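Local coordinates for protein SnoN,Epimerase SnoN (Streptomyces nogalater, PDB 5EP9) that acts as a non-heme iron, 2-oxoglutarate-dependent epimerase in the biosynthesis of the polyketide antibiotic nogalamycin, at residues H142-A145 / F146-F150; V87-A90 / Q91-S94; R35-A38 / R39-D43; F218-A221 / R222-H225; D165-V168 / E169-C172. All coordinates share one frame; numbering follows the deposited sequence. Where two conformers were deposited one is given.

Interaction 1 of 5, residues H142-A145 / F146-F150; sequences HHDA and FAFPF. With FE (Fe (III) ion), chain F; AKG (2-oxoglutaric acid), chain E.
Ala-145 O is approached by two partners: Phe-148 N donates to it at 3.1 Å, and a water lies 2.8 Å from Ala-145 O. The turn so closed follows directly on the HxD motif of an iron-binding facial triad, His-142 and Asp-144, in the 14-202 part of the engineered construct. A second i to i+3 backbone bond, Ala-147 N to Asp-144 O, joins the first in shaping a short 3-10 turn. Iron(III) is bound by His-142 NE2 at 2.2 Å and Asp-144 OD1 at 2.0 Å; His-225, water and the O1 and O5 atoms of 2-oxoglutarate complete its six ligands. The other carboxylate oxygen, Asp-144 OD2, accepts a hydrogen bond from His-219, so both oxygens are engaged and the group is held against rotation. The intervening His-143 takes no part in binding the metal. With CG set between the backbone N and carbonyl carbon (chi1 62°), its imidazole sends its edge onto the poorly ordered Phe-146 in a T-shaped pair, planes at 73°; His-143 NE2 stands 3.6 Å above the middle of that ring. Phe-148 packs on the backbone and CB of Asp-144: Asp-144 O lies over the centre of its ring, 3.8 Å above the plane, while Phe-148 CZ touches Asp-144 CB at 3.7 Å.

Interaction 2 of 5, residues V87-A90 / Q91-S94; sequences VADA and QLGS
The backbone leaves strand 82-87 and changes direction at Asp-89, whose positive phi and psi (50° and 47°) start a single weakly bonded helical turn closed by Leu-92 N donating to Asp-89 O at 3.0 Å. Further along, Ala-90 O receives weak bonds from Gly-93 N and Ser-94 N. On the side chains, Leu-92 folds back along the turn to place CD1 3.8 Å from Asp-89 CB, an apolar touch at the root of the carboxylate. Gln-91 also turns back: CG between its own backbone N and carbonyl carbon (chi1 84°) and a bend at chi2 bring OE1 to the peptide between Asp-89 and Ala-90, 3.2 Å from Asp-89 C. That oxygen is satisfied by Leu-123 N. Ser-94 brings CB 3.4 Å from Ala-90 O, while its OG serves as N-cap of the next helix, bonded to Met-97 N and also to Glu-63. All this lies in the 14-202 part of the construct. The turn thus joins strand 82-87 to helix 95-101, with Ala-90 resting on strand 118-128 and Ser-94 on helix 54-70.

Interaction 3 of 5, residues R35-A38 / R39-D43; sequences RLAA and RYRRD
Four backbone bonds of the i to i+4 kind run across this stretch of helix 30-43, in the 14-202 part of the construct: Arg-39 to Arg-35, Tyr-40 to Leu-36, Arg-41 to Ala-37 and Arg-42 to Ala-38, with Tyr-40 N to Leu-36 O at 2.9 Å. Among the side chains, guanidinium groups lie over alanine carbons and backbone carbonyls. Arg-41, bent at chi3, folds back along the helix; Ala-37 O and Ala-38 CA lie over one face of its guanidinium, and Arg-41 NH1 meets Ala-37 CB at 3.5 Å. Ala-38 O sits 3.8 Å above the guanidinium plane of Arg-42, toward its rim. Arg-39 slants over Leu-36, with Arg-39 NH2 3.8 Å from Leu-36 CD1. Leu-36, Ala-37 and Tyr-40 pack against helix 104-114. The helix is therefore amphipathic: apolar groups and the tyrosine ring face the protein, and the arginines lie along the exposed side, their aliphatic parts and guanidinium faces against the helix backbone and alanines, with no salt bridge between the two segments.

Interaction 4 of 5, residues F218-A221 / R222-H225; sequences FHHA and RTVH. With FE (Fe (III) ion), chain F; AKG (2-oxoglutaric acid), chain E.
The distal histidine of the iron-binding facial triad, His-225, meets His-219 across a type I beta turn, His-220 to Thr-223, that leads out of strand 216-220 of the cupin-type fold. The whole stretch belongs to the 203-305 part of the construct. Thr-223 N closes the turn on His-220 O at 3.0 Å. A second grip comes from the His-220 side chain: His-220 ND1 accepts Arg-222 N at 3.0 Å, nearly in the ring plane, consistent with an ND1 that carries no proton. A water donates to both His-220 O and Thr-223 O and so bridges the turn. Beyond it, His-225 ND1 donates to Thr-223 O at 2.9 Å (160°), the oxygen lying in the imidazole plane; this fixes the ring's rotation and leaves His-225 NE2 for iron(III), at 2.1 Å. His-219 comes at the face of that ring edge first, planes at 51°, its NE2 3.1 Å above the plane and toward the rim. The same His-219 NE2 reaches O1 of 2-oxoglutarate at 3.2 Å. Thr-223 O, bound by the ring and the water, thus acts as a second-shell anchor for the metal ligand, while His-219 hydrogen-bonds to Asp-144, of the 14-202 part, and only weakly to 2-oxoglutarate.

Interaction 5 of 5, residues D165-V168 / E169-C172; sequences DVPV and ERGC
Two overlapping beta turns, in the loop between strands 157-162 and 173-175 of the cupin-type fold and in the 14-202 part of the construct, supply the backbone bonds. Arg-170 N donates to Pro-167 O at 2.9 Å, then Gly-171 N to Val-168 O at 3.0 Å. Gly-171 then continues with positive phi (98°), where a side chain would press on the preceding carbonyl oxygen; its own carbonyl accepts from Arg-236, which also binds 2-oxoglutarate. The one side-chain hydrogen bond across the segments is from Arg-170 NH1 to Asp-165 O, 2.9 Å at 162°: the oxygen lies in the guanidinium plane, but the donor stands above the plane of the carbonyl. CG anti to the backbone N (chi1 -169°) carries the arginine back along the loop, and Arg-170 NH1 also passes 3.4 Å from Pro-167 CD. NH2 forms a salt bridge with Glu-234 and NE bonds to Thr-232, so NE, NH1 and NH2 each have a partner; Asp-165 pairs with Arg-212. These partners and Arg-236 belong to the 203-305 part. Apolar contacts involve Val-166, Val-168 and Cys-172. Val-166 CG1 lies 3.6 Å from Cys-172 CA, and Cys-172 SG is 3.7 Å from Val-168 CA. At the far end a water donates to Val-168 O at 2.7 Å and to Cys-172 O at 3.1 Å.

Interactions 1 and 4 form one site: they share the iron, 2-oxoglutarate and a metal-bound water, and they meet through Asp-144 with His-219 and Ala-145 with Ala-221, although they come from the two parts of the construct. Interaction 4 is buried and interaction 1 partly so; imidazoles and the Asp-144 carboxylate are held by metal and hydrogen bonds. Interaction 5 lies about 19 Å from interaction 4 between centres and reaches 2-oxoglutarate indirectly, through Arg-236. Interaction 3 touches the site's outer shell, Tyr-40 packing on His-220, but its arginine-rich face is exposed. Interaction 2 is a partly buried strand-to-helix turn far from the metal, held mainly by backbone bonds.

Interaction 1 of 5, residues H142-A145 / F146-F150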
loop_
_atom_site.group_PDB
_atom_site.type_symbol
_atom_site.label_atom_id
_atom_site.label_comp_id
_atom_site.label_asym_id
_atom_site.label_seq_id
_atom_site.Cartn_x
_atom_site.Cartn_y
_atom_site.Cartn_z
ATOM N N HIS A 142 -3.533 8.396 -9.160
ATOM C CA HIS A 142 -4.057 7.177 -9.670
ATOM C C HIS A 142 -4.922 6.562 -8.607
ATOM O O HIS A 142 -4.900 6.965 -7.447
ATOM C CB HIS A 142 -2.914 6.251 -10.069
ATOM C CG HIS A 142 -2.089 5.806 -8.894
ATOM N ND1 HIS A 142 -1.171 6.626 -8.313
ATOM C CD2 HIS A 142 -2.122 4.692 -8.135
ATOM C CE1 HIS A 142 -0.618 6.018 -7.278
ATOM N NE2 HIS A 142 -1.126 4.816 -7.189
ATOM N N HIS A 143 -5.619 5.513 -8.978
ATOM C CA HIS A 143 -6.133 4.548 -8.002
ATOM C C HIS A 143 -5.587 3.186 -8.221
ATOM O O HIS A 143 -5.094 2.909 -9.244
ATOM C CB HIS A 143 -7.636 4.513 -7.867
ATOM C CG HIS A 143 -8.357 4.125 -9.081
ATOM N ND1 HIS A 143 -8.586 5.003 -10.102
ATOM C CD2 HIS A 143 -8.968 2.967 -9.411
ATOM C CE1 HIS A 143 -9.349 4.414 -11.000
ATOM N NE2 HIS A 143 -9.600 3.175 -10.602
ATOM N N ASP A 144 -5.593 2.355 -7.196
ATOM C CA ASP A 144 -4.708 1.170 -7.263
ATOM C C ASP A 144 -5.399 -0.042 -7.893
ATOM O O ASP A 144 -4.742 -0.919 -8.442
ATOM C CB ASP A 144 -4.221 0.778 -5.822
ATOM C CG ASP A 144 -3.387 1.780 -5.173
ATOM O OD1 ASP A 144 -2.516 2.416 -5.836
ATOM O OD2 ASP A 144 -3.516 1.839 -3.933
ATOM N N ALA A 145 -6.727 -0.062 -7.811
ATOM C CA ALA A 145 -7.515 -1.282 -8.137
ATOM C C ALA A 145 -7.268 -1.936 -9.466
ATOM O O ALA A 145 -7.201 -3.148 -9.587
ATOM C CB ALA A 145 -9.028 -1.043 -8.019
ATOM N N PHE A 146 -7.080 -1.129 -10.467
ATOM C CA PHE A 146 -6.972 -1.650 -11.819
ATOM C C PHE A 146 -5.675 -2.383 -12.081
ATOM O O PHE A 146 -5.596 -3.164 -12.989
ATOM C CB PHE A 146 -7.267 -0.513 -12.822
ATOM C CG PHE A 146 -8.807 -0.084 -12.832
ATOM C CD1 PHE A 146 -9.689 -0.395 -11.731
ATOM C CD2 PHE A 146 -9.383 0.621 -13.937
ATOM C CE1 PHE A 146 -11.038 -0.031 -11.722
ATOM C CE2 PHE A 146 -10.735 0.983 -13.926
ATOM C CZ PHE A 146 -11.555 0.654 -12.821
ATOM N N ALA A 147 -4.706 -2.223 -11.201
ATOM C CA ALA A 147 -3.470 -2.932 -11.325
ATOM C C ALA A 147 -3.380 -4.237 -10.493
ATOM O O ALA A 147 -2.326 -4.903 -10.476
ATOM C CB ALA A 147 -2.341 -1.990 -10.899
ATOM N N PHE A 148 -4.438 -4.517 -9.738
ATOM C CA PHE A 148 -4.517 -5.710 -8.851
ATOM C C PHE A 148 -5.127 -6.903 -9.625
ATOM O O PHE A 148 -6.282 -6.849 -10.058
ATOM C CB PHE A 148 -5.326 -5.424 -7.587
ATOM C CG PHE A 148 -4.708 -4.430 -6.642
ATOM C CD1 PHE A 148 -3.327 -4.175 -6.617
ATOM C CD2 PHE A 148 -5.494 -3.750 -5.752
ATOM C CE1 PHE A 148 -2.755 -3.295 -5.711
ATOM C CE2 PHE A 148 -4.930 -2.902 -4.855
ATOM C CZ PHE A 148 -3.568 -2.676 -4.831
ATOM N N PRO A 149 -4.329 -7.944 -9.890
ATOM C CA PRO A 149 -4.818 -9.097 -10.575
ATOM C C PRO A 149 -5.575 -10.098 -9.669
ATOM O O PRO A 149 -5.302 -11.299 -9.660
ATOM C CB PRO A 149 -3.518 -9.739 -11.104
ATOM C CG PRO A 149 -2.596 -9.568 -9.934
ATOM C CD PRO A 149 -2.949 -8.183 -9.406
ATOM N N PHE A 150 -6.580 -9.599 -8.970
ATOM C CA PHE A 150 -7.459 -10.487 -8.238
ATOM C C PHE A 150 -8.898 -9.942 -8.249
ATOM O O PHE A 150 -9.160 -8.750 -8.446
ATOM C CB PHE A 150 -6.910 -10.767 -6.841
ATOM C CG PHE A 150 -6.487 -9.549 -6.051
ATOM C CD1 PHE A 150 -7.425 -8.872 -5.301
ATOM C CD2 PHE A 150 -5.179 -9.133 -6.007
ATOM C CE1 PHE A 150 -7.100 -7.783 -4.532
ATOM C CE2 PHE A 150 -4.837 -8.037 -5.276
ATOM C CZ PHE A 150 -5.785 -7.355 -4.532
HETATM FE FE FE F . -1.066 3.736 -5.306
HETATM C C1 AKG E . 0.298 3.300 -3.007
HETATM O O1 AKG E . -0.734 2.769 -3.494
HETATM O O2 AKG E . 0.753 2.972 -1.884
HETATM C C2 AKG E . 0.982 4.389 -3.744
HETATM O O5 AKG E . 0.531 4.743 -4.852
HETATM C C3 AKG E . 2.239 5.009 -3.091
HETATM C C4 AKG E . 2.814 6.247 -3.773
HETATM C C5 AKG E . 4.061 6.830 -3.148
HETATM O O3 AKG E . 4.497 6.344 -2.089
HETATM O O4 AKG E . 4.674 7.775 -3.733
HETATM O O HOH W 1 -8.459 -5.350 -10.879
HETATM O O HOH W 2 0.355 2.448 -6.122
#

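Interaction 2 of 5, residues V87-A90 / Q91-S94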
loop_
_atom_site.group_PDB
_atom_site.type_symbol
_atom_site.label_atom_id
_atom_site.label_comp_id
_atom_site.label_asym_id
_atom_site.label_seq_id
_atom_site.Cartn_x
_atom_site.Cartn_y
_atom_site.Cartn_z
ATOM N N VAL A 87 11.626 -2.130 -3.556
ATOM C CA VAL A 87 11.915 -3.558 -3.450
ATOM C C VAL A 87 10.574 -4.254 -3.580
ATOM O O VAL A 87 9.713 -4.087 -2.725
ATOM C CB VAL A 87 12.626 -3.936 -2.109
ATOM C CG1 VAL A 87 12.922 -5.446 -2.055
ATOM C CG2 VAL A 87 13.884 -3.145 -1.968
ATOM N N ALA A 88 10.447 -5.087 -4.609
ATOM C CA ALA A 88 9.192 -5.794 -4.969
ATOM C C ALA A 88 9.063 -7.066 -4.145
ATOM O O ALA A 88 10.055 -7.726 -3.849
ATOM C CB ALA A 88 9.219 -6.211 -6.429
ATOM N N ASP A 89 7.848 -7.312 -3.698
ATOM C CA ASP A 89 7.518 -8.525 -2.961
ATOM C C ASP A 89 8.521 -8.772 -1.801
ATOM O O ASP A 89 9.065 -9.875 -1.649
ATOM C CB ASP A 89 7.520 -9.698 -3.929
ATOM C CG ASP A 89 6.524 -9.517 -5.088
ATOM O OD1 ASP A 89 5.287 -9.483 -4.826
ATOM O OD2 ASP A 89 7.021 -9.295 -6.245
ATOM N N ALA A 90 8.775 -7.722 -1.042
ATOM C CA ALA A 90 9.880 -7.707 -0.102
ATOM C C ALA A 90 9.750 -8.735 1.010
ATOM O O ALA A 90 10.757 -9.284 1.486
ATOM C CB ALA A 90 10.034 -6.341 0.469
ATOM N N GLN A 91 8.511 -9.091 1.274
ATOM C CA GLN A 91 8.207 -10.112 2.247
ATOM C C GLN A 91 8.649 -11.493 1.898
ATOM O O GLN A 91 8.762 -12.272 2.744
ATOM C CB GLN A 91 6.739 -10.139 2.608
ATOM C CG GLN A 91 5.812 -10.924 1.671
ATOM C CD GLN A 91 5.483 -10.211 0.333
ATOM O OE1 GLN A 91 5.925 -9.130 0.059
ATOM N NE2 GLN A 91 4.739 -10.874 -0.481
ATOM N N LEU A 92 8.851 -11.778 0.642
ATOM C CA LEU A 92 9.258 -13.134 0.215
ATOM C C LEU A 92 10.693 -13.418 0.552
ATOM O O LEU A 92 10.996 -14.505 0.879
ATOM C CB LEU A 92 9.050 -13.408 -1.296
ATOM C CG LEU A 92 7.608 -13.222 -1.836
ATOM C CD1 LEU A 92 7.551 -13.487 -3.356
ATOM C CD2 LEU A 92 6.629 -14.128 -1.046
ATOM N N GLY A 93 11.562 -12.444 0.426
ATOM C CA GLY A 93 12.998 -12.586 0.742
ATOM C C GLY A 93 13.455 -12.104 2.143
ATOM O O GLY A 93 14.487 -12.473 2.600
ATOM N N SER A 94 12.600 -11.441 2.869
ATOM C CA SER A 94 12.943 -10.912 4.167
ATOM C C SER A 94 11.902 -11.248 5.207
ATOM O O SER A 94 10.792 -10.769 5.157
ATOM C CB SER A 94 13.018 -9.365 4.039
ATOM O OG SER A 94 13.085 -8.769 5.331
#

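Interaction 3 of 5, residues R35-A38 / R39-D43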
loop_
_atom_site.group_PDB
_atom_site.type_symbol
_atom_site.label_atom_id
_atom_site.label_comp_id
_atom_site.label_asym_id
_atom_site.label_seq_id
_atom_site.Cartn_x
_atom_site.Cartn_y
_atom_site.Cartn_z
ATOM N N ARG A 35 -15.049 5.260 15.085
ATOM C CA ARG A 35 -14.864 6.617 14.480
ATOM C C ARG A 35 -13.846 6.598 13.394
ATOM O O ARG A 35 -14.040 7.151 12.313
ATOM C CB ARG A 35 -14.541 7.691 15.531
ATOM C CG ARG A 35 -15.831 8.182 16.245
ATOM C CD ARG A 35 -15.595 9.357 17.211
ATOM N NE ARG A 35 -14.289 9.260 17.920
ATOM C CZ ARG A 35 -14.070 8.781 19.154
ATOM N NH1 ARG A 35 -15.050 8.310 19.946
ATOM N NH2 ARG A 35 -12.812 8.742 19.589
ATOM N N LEU A 36 -12.842 5.836 13.652
ATOM C CA LEU A 36 -11.772 5.640 12.673
ATOM C C LEU A 36 -12.236 4.924 11.406
ATOM O O LEU A 36 -11.929 5.317 10.276
ATOM C CB LEU A 36 -10.674 4.853 13.343
ATOM C CG LEU A 36 -9.431 4.771 12.514
ATOM C CD1 LEU A 36 -8.498 5.961 12.823
ATOM C CD2 LEU A 36 -8.762 3.489 12.875
ATOM N N ALA A 37 -12.992 3.847 11.614
ATOM C CA ALA A 37 -13.568 3.085 10.507
ATOM C C ALA A 37 -14.557 3.992 9.689
ATOM O O ALA A 37 -14.677 3.849 8.496
ATOM C CB ALA A 37 -14.277 1.843 11.011
ATOM N N ALA A 38 -15.319 4.777 10.388
ATOM C CA ALA A 38 -16.319 5.624 9.756
ATOM C C ALA A 38 -15.624 6.677 8.858
ATOM O O ALA A 38 -16.036 6.918 7.749
ATOM C CB ALA A 38 -17.203 6.289 10.793
ATOM N N ARG A 39 -14.536 7.231 9.352
ATOM C CA ARG A 39 -13.651 8.078 8.567
ATOM C C ARG A 39 -13.111 7.375 7.350
ATOM O O ARG A 39 -13.208 7.898 6.223
ATOM C CB ARG A 39 -12.488 8.663 9.381
ATOM C CG ARG A 39 -12.803 10.022 9.988
ATOM C CD ARG A 39 -11.539 10.742 10.526
ATOM N NE ARG A 39 -11.263 10.194 11.827
ATOM C CZ ARG A 39 -10.060 9.843 12.343
ATOM N NH1 ARG A 39 -8.860 9.939 11.684
ATOM N NH2 ARG A 39 -10.080 9.333 13.577
ATOM N N TYR A 40 -12.594 6.176 7.546
ATOM C CA TYR A 40 -12.141 5.337 6.382
ATOM C C TYR A 40 -13.262 5.139 5.295
ATOM O O TYR A 40 -13.058 5.283 4.108
ATOM C CB TYR A 40 -11.596 4.007 6.825
ATOM C CG TYR A 40 -11.181 3.122 5.686
ATOM C CD1 TYR A 40 -10.028 3.396 4.981
ATOM C CD2 TYR A 40 -11.905 2.009 5.319
ATOM C CE1 TYR A 40 -9.627 2.570 3.926
ATOM C CE2 TYR A 40 -11.521 1.176 4.224
ATOM C CZ TYR A 40 -10.400 1.460 3.558
ATOM O OH TYR A 40 -9.975 0.731 2.504
ATOM N N ARG A 41 -14.453 4.820 5.731
ATOM C CA ARG A 41 -15.554 4.561 4.820
ATOM C C ARG A 41 -15.986 5.836 4.062
ATOM O O ARG A 41 -16.221 5.776 2.866
ATOM C CB ARG A 41 -16.707 3.881 5.558
ATOM C CG ARG A 41 -16.310 2.389 5.765
ATOM C CD ARG A 41 -17.431 1.472 6.226
ATOM N NE ARG A 41 -18.300 2.180 7.164
ATOM C CZ ARG A 41 -18.175 2.223 8.474
ATOM N NH1 ARG A 41 -17.226 1.526 9.102
ATOM N NH2 ARG A 41 -19.105 2.928 9.173
ATOM N N ARG A 42 -16.086 6.940 4.775
ATOM C CA ARG A 42 -16.482 8.267 4.220
ATOM C C ARG A 42 -15.414 8.833 3.294
ATOM O O ARG A 42 -15.673 9.185 2.188
ATOM C CB ARG A 42 -16.687 9.227 5.355
ATOM C CG ARG A 42 -17.282 10.587 4.958
ATOM C CD ARG A 42 -17.807 11.411 6.157
ATOM N NE ARG A 42 -17.221 10.985 7.466
ATOM C CZ ARG A 42 -17.887 10.459 8.529
ATOM N NH1 ARG A 42 -19.241 10.334 8.542
ATOM N NH2 ARG A 42 -17.198 10.105 9.635
ATOM N N ASP A 43 -14.195 8.739 3.695
ATOM C CA ASP A 43 -13.115 9.376 2.937
ATOM C C ASP A 43 -12.356 8.534 1.981
ATOM O O ASP A 43 -11.744 9.043 1.028
ATOM C CB ASP A 43 -12.075 10.021 3.890
ATOM C CG ASP A 43 -12.624 11.183 4.726
ATOM O OD1 ASP A 43 -13.696 11.680 4.444
ATOM O OD2 ASP A 43 -11.900 11.613 5.648
#

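Interaction 4 of 5, residues F218-A221 / R222-H225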
loop_
_atom_site.group_PDB
_atom_site.type_symbol
_atom_site.label_atom_id
_atom_site.label_comp_id
_atom_site.label_asym_id
_atom_site.label_seq_id
_atom_site.Cartn_x
_atom_site.Cartn_y
_atom_site.Cartn_z
ATOM N N PHE A 218 -4.036 4.085 5.807
ATOM C CA PHE A 218 -4.729 3.093 5.029
ATOM C C PHE A 218 -5.508 3.780 3.949
ATOM O O PHE A 218 -6.164 4.804 4.195
ATOM C CB PHE A 218 -5.683 2.313 5.880
ATOM C CG PHE A 218 -5.011 1.444 6.917
ATOM C CD1 PHE A 218 -4.745 1.952 8.148
ATOM C CD2 PHE A 218 -4.639 0.139 6.597
ATOM C CE1 PHE A 218 -4.116 1.180 9.113
ATOM C CE2 PHE A 218 -4.059 -0.659 7.558
ATOM C CZ PHE A 218 -3.796 -0.147 8.834
ATOM N N HIS A 219 -5.411 3.267 2.725
ATOM C CA HIS A 219 -6.299 3.736 1.653
ATOM C C HIS A 219 -6.923 2.618 0.843
ATOM O O HIS A 219 -6.285 1.624 0.432
ATOM C CB HIS A 219 -5.628 4.810 0.784
ATOM C CG HIS A 219 -4.560 4.322 -0.108
ATOM N ND1 HIS A 219 -3.252 4.226 0.295
ATOM C CD2 HIS A 219 -4.578 3.974 -1.412
ATOM C CE1 HIS A 219 -2.504 3.852 -0.732
ATOM N NE2 HIS A 219 -3.286 3.676 -1.768
ATOM N N HIS A 220 -8.156 2.884 0.507
ATOM C CA HIS A 220 -8.981 2.027 -0.370
ATOM C C HIS A 220 -8.443 1.996 -1.798
ATOM O O HIS A 220 -7.899 2.932 -2.317
ATOM C CB HIS A 220 -10.436 2.570 -0.327
ATOM C CG HIS A 220 -11.490 1.680 -0.926
ATOM N ND1 HIS A 220 -11.687 1.541 -2.292
ATOM C CD2 HIS A 220 -12.476 0.968 -0.333
ATOM C CE1 HIS A 220 -12.689 0.722 -2.507
ATOM N NE2 HIS A 220 -13.217 0.409 -1.349
ATOM N N ALA A 221 -8.627 0.871 -2.435
ATOM C CA ALA A 221 -8.124 0.606 -3.787
ATOM C C ALA A 221 -8.751 1.483 -4.885
ATOM O O ALA A 221 -8.220 1.532 -5.990
ATOM C CB ALA A 221 -8.394 -0.866 -4.128
ATOM N N ARG A 222 -9.890 2.068 -4.582
ATOM C CA ARG A 222 -10.550 3.031 -5.489
ATOM C C ARG A 222 -10.276 4.518 -5.144
ATOM O O ARG A 222 -10.675 5.410 -5.885
ATOM C CB ARG A 222 -12.058 2.751 -5.639
ATOM C CG ARG A 222 -12.381 1.424 -6.387
ATOM C CD ARG A 222 -13.796 1.184 -6.905
ATOM N NE ARG A 222 -14.304 2.225 -7.789
ATOM C CZ ARG A 222 -14.348 2.134 -9.094
ATOM N NH1 ARG A 222 -13.932 1.037 -9.728
ATOM N NH2 ARG A 222 -14.835 3.167 -9.766
ATOM N N THR A 223 -9.540 4.774 -4.044
ATOM C CA THR A 223 -9.252 6.164 -3.672
ATOM C C THR A 223 -8.149 6.744 -4.540
ATOM O O THR A 223 -7.091 6.148 -4.658
ATOM C CB THR A 223 -8.858 6.246 -2.243
ATOM O OG1 THR A 223 -9.945 5.762 -1.444
ATOM C CG2 THR A 223 -8.506 7.676 -1.831
ATOM N N VAL A 224 -8.394 7.904 -5.136
ATOM C CA VAL A 224 -7.384 8.574 -5.913
ATOM C C VAL A 224 -6.359 9.185 -4.958
ATOM O O VAL A 224 -6.715 9.809 -3.971
ATOM C CB VAL A 224 -7.995 9.701 -6.804
ATOM C CG1 VAL A 224 -6.898 10.471 -7.511
ATOM C CG2 VAL A 224 -8.929 9.112 -7.828
ATOM N N HIS A 225 -5.093 8.946 -5.259
ATOM C CA HIS A 225 -4.003 9.384 -4.449
ATOM C C HIS A 225 -2.793 9.650 -5.300
ATOM O O HIS A 225 -2.637 9.191 -6.412
ATOM C CB HIS A 225 -3.646 8.417 -3.324
ATOM C CG HIS A 225 -3.303 7.020 -3.789
ATOM N ND1 HIS A 225 -4.257 6.190 -4.287
ATOM C CD2 HIS A 225 -2.133 6.364 -3.906
ATOM C CE1 HIS A 225 -3.681 5.075 -4.711
ATOM N NE2 HIS A 225 -2.405 5.124 -4.422
HETATM FE FE FE F . -1.066 3.736 -5.306
HETATM C C1 AKG E . 0.298 3.300 -3.007
HETATM O O1 AKG E . -0.734 2.769 -3.494
HETATM O O2 AKG E . 0.753 2.972 -1.884
HETATM C C2 AKG E . 0.982 4.389 -3.744
HETATM O O5 AKG E . 0.531 4.743 -4.852
HETATM C C3 AKG E . 2.239 5.009 -3.091
HETATM C C4 AKG E . 2.814 6.247 -3.773
HETATM C C5 AKG E . 4.061 6.830 -3.148
HETATM O O3 AKG E . 4.497 6.344 -2.089
HETATM O O4 AKG E . 4.674 7.775 -3.733
HETATM O O HOH W 3 -6.432 3.539 -4.525
HETATM O O HOH W 2 0.355 2.448 -6.122
#

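Interaction 5 of 5, residues D165-V168 / E169-C172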
loop_
_atom_site.group_PDB
_atom_site.type_symbol
_atom_site.label_atom_id
_atom_site.label_comp_id
_atom_site.label_asym_id
_atom_site.label_seq_id
_atom_site.Cartn_x
_atom_site.Cartn_y
_atom_site.Cartn_z
ATOM N N ASP A 165 10.330 10.443 9.209
ATOM C CA ASP A 165 9.429 11.614 9.151
ATOM C C ASP A 165 9.193 11.988 7.692
ATOM O O ASP A 165 10.105 12.041 6.883
ATOM C CB ASP A 165 10.071 12.761 9.928
ATOM C CG ASP A 165 9.792 12.685 11.479
ATOM O OD1 ASP A 165 8.954 11.921 11.981
ATOM O OD2 ASP A 165 10.422 13.469 12.189
ATOM N N VAL A 166 7.922 12.151 7.318
ATOM C CA VAL A 166 7.544 12.472 5.940
ATOM C C VAL A 166 6.702 13.747 5.912
ATOM O O VAL A 166 5.498 13.693 5.844
ATOM C CB VAL A 166 6.803 11.315 5.244
ATOM C CG1 VAL A 166 6.655 11.633 3.788
ATOM C CG2 VAL A 166 7.567 10.019 5.333
ATOM N N PRO A 167 7.321 14.881 6.089
ATOM C CA PRO A 167 6.571 16.086 5.915
ATOM C C PRO A 167 6.219 16.222 4.435
ATOM O O PRO A 167 6.771 15.521 3.602
ATOM C CB PRO A 167 7.564 17.200 6.385
ATOM C CG PRO A 167 8.927 16.614 6.112
ATOM C CD PRO A 167 8.763 15.134 6.279
ATOM N N VAL A 168 5.447 17.239 4.147
ATOM C CA VAL A 168 5.026 17.549 2.793
ATOM C C VAL A 168 6.199 17.526 1.845
ATOM O O VAL A 168 6.139 16.850 0.802
ATOM C CB VAL A 168 4.196 18.912 2.671
ATOM C CG1 VAL A 168 3.824 19.132 1.240
ATOM C CG2 VAL A 168 2.928 18.803 3.494
ATOM N N GLU A 169 7.228 18.239 2.168
ATOM C CA GLU A 169 8.297 18.404 1.212
ATOM C C GLU A 169 9.148 17.164 0.944
ATOM O O GLU A 169 9.951 17.123 -0.018
ATOM C CB GLU A 169 9.151 19.650 1.550
ATOM C CG GLU A 169 9.947 19.548 2.835
ATOM C CD GLU A 169 9.187 19.963 4.143
ATOM O OE1 GLU A 169 7.890 20.188 4.158
ATOM O OE2 GLU A 169 9.977 20.126 5.135
ATOM N N ARG A 170 8.974 16.152 1.778
ATOM C CA ARG A 170 9.690 14.869 1.592
ATOM C C ARG A 170 8.879 13.870 0.773
ATOM O O ARG A 170 9.305 12.760 0.520
ATOM C CB ARG A 170 10.104 14.268 2.955
ATOM C CG ARG A 170 11.062 13.097 2.803
ATOM C CD ARG A 170 11.835 12.786 4.078
ATOM N NE ARG A 170 12.702 13.897 4.320
ATOM C CZ ARG A 170 12.750 14.559 5.444
ATOM N NH1 ARG A 170 12.033 14.192 6.493
ATOM N NH2 ARG A 170 13.569 15.570 5.552
ATOM N N GLY A 171 7.702 14.319 0.280
ATOM C CA GLY A 171 6.867 13.537 -0.649
ATOM C C GLY A 171 5.731 12.770 -0.034
ATOM O O GLY A 171 5.529 11.582 -0.367
ATOM N N CYS A 172 5.075 13.319 0.953
ATOM C CA CYS A 172 3.960 12.637 1.552
ATOM C C CYS A 172 2.881 12.511 0.514
ATOM O O CYS A 172 2.934 13.131 -0.560
ATOM C CB CYS A 172 3.435 13.322 2.834
ATOM S SG CYS A 172 2.537 14.857 2.520
HETATM O O HOH W 4 4.191 15.925 -0.753
#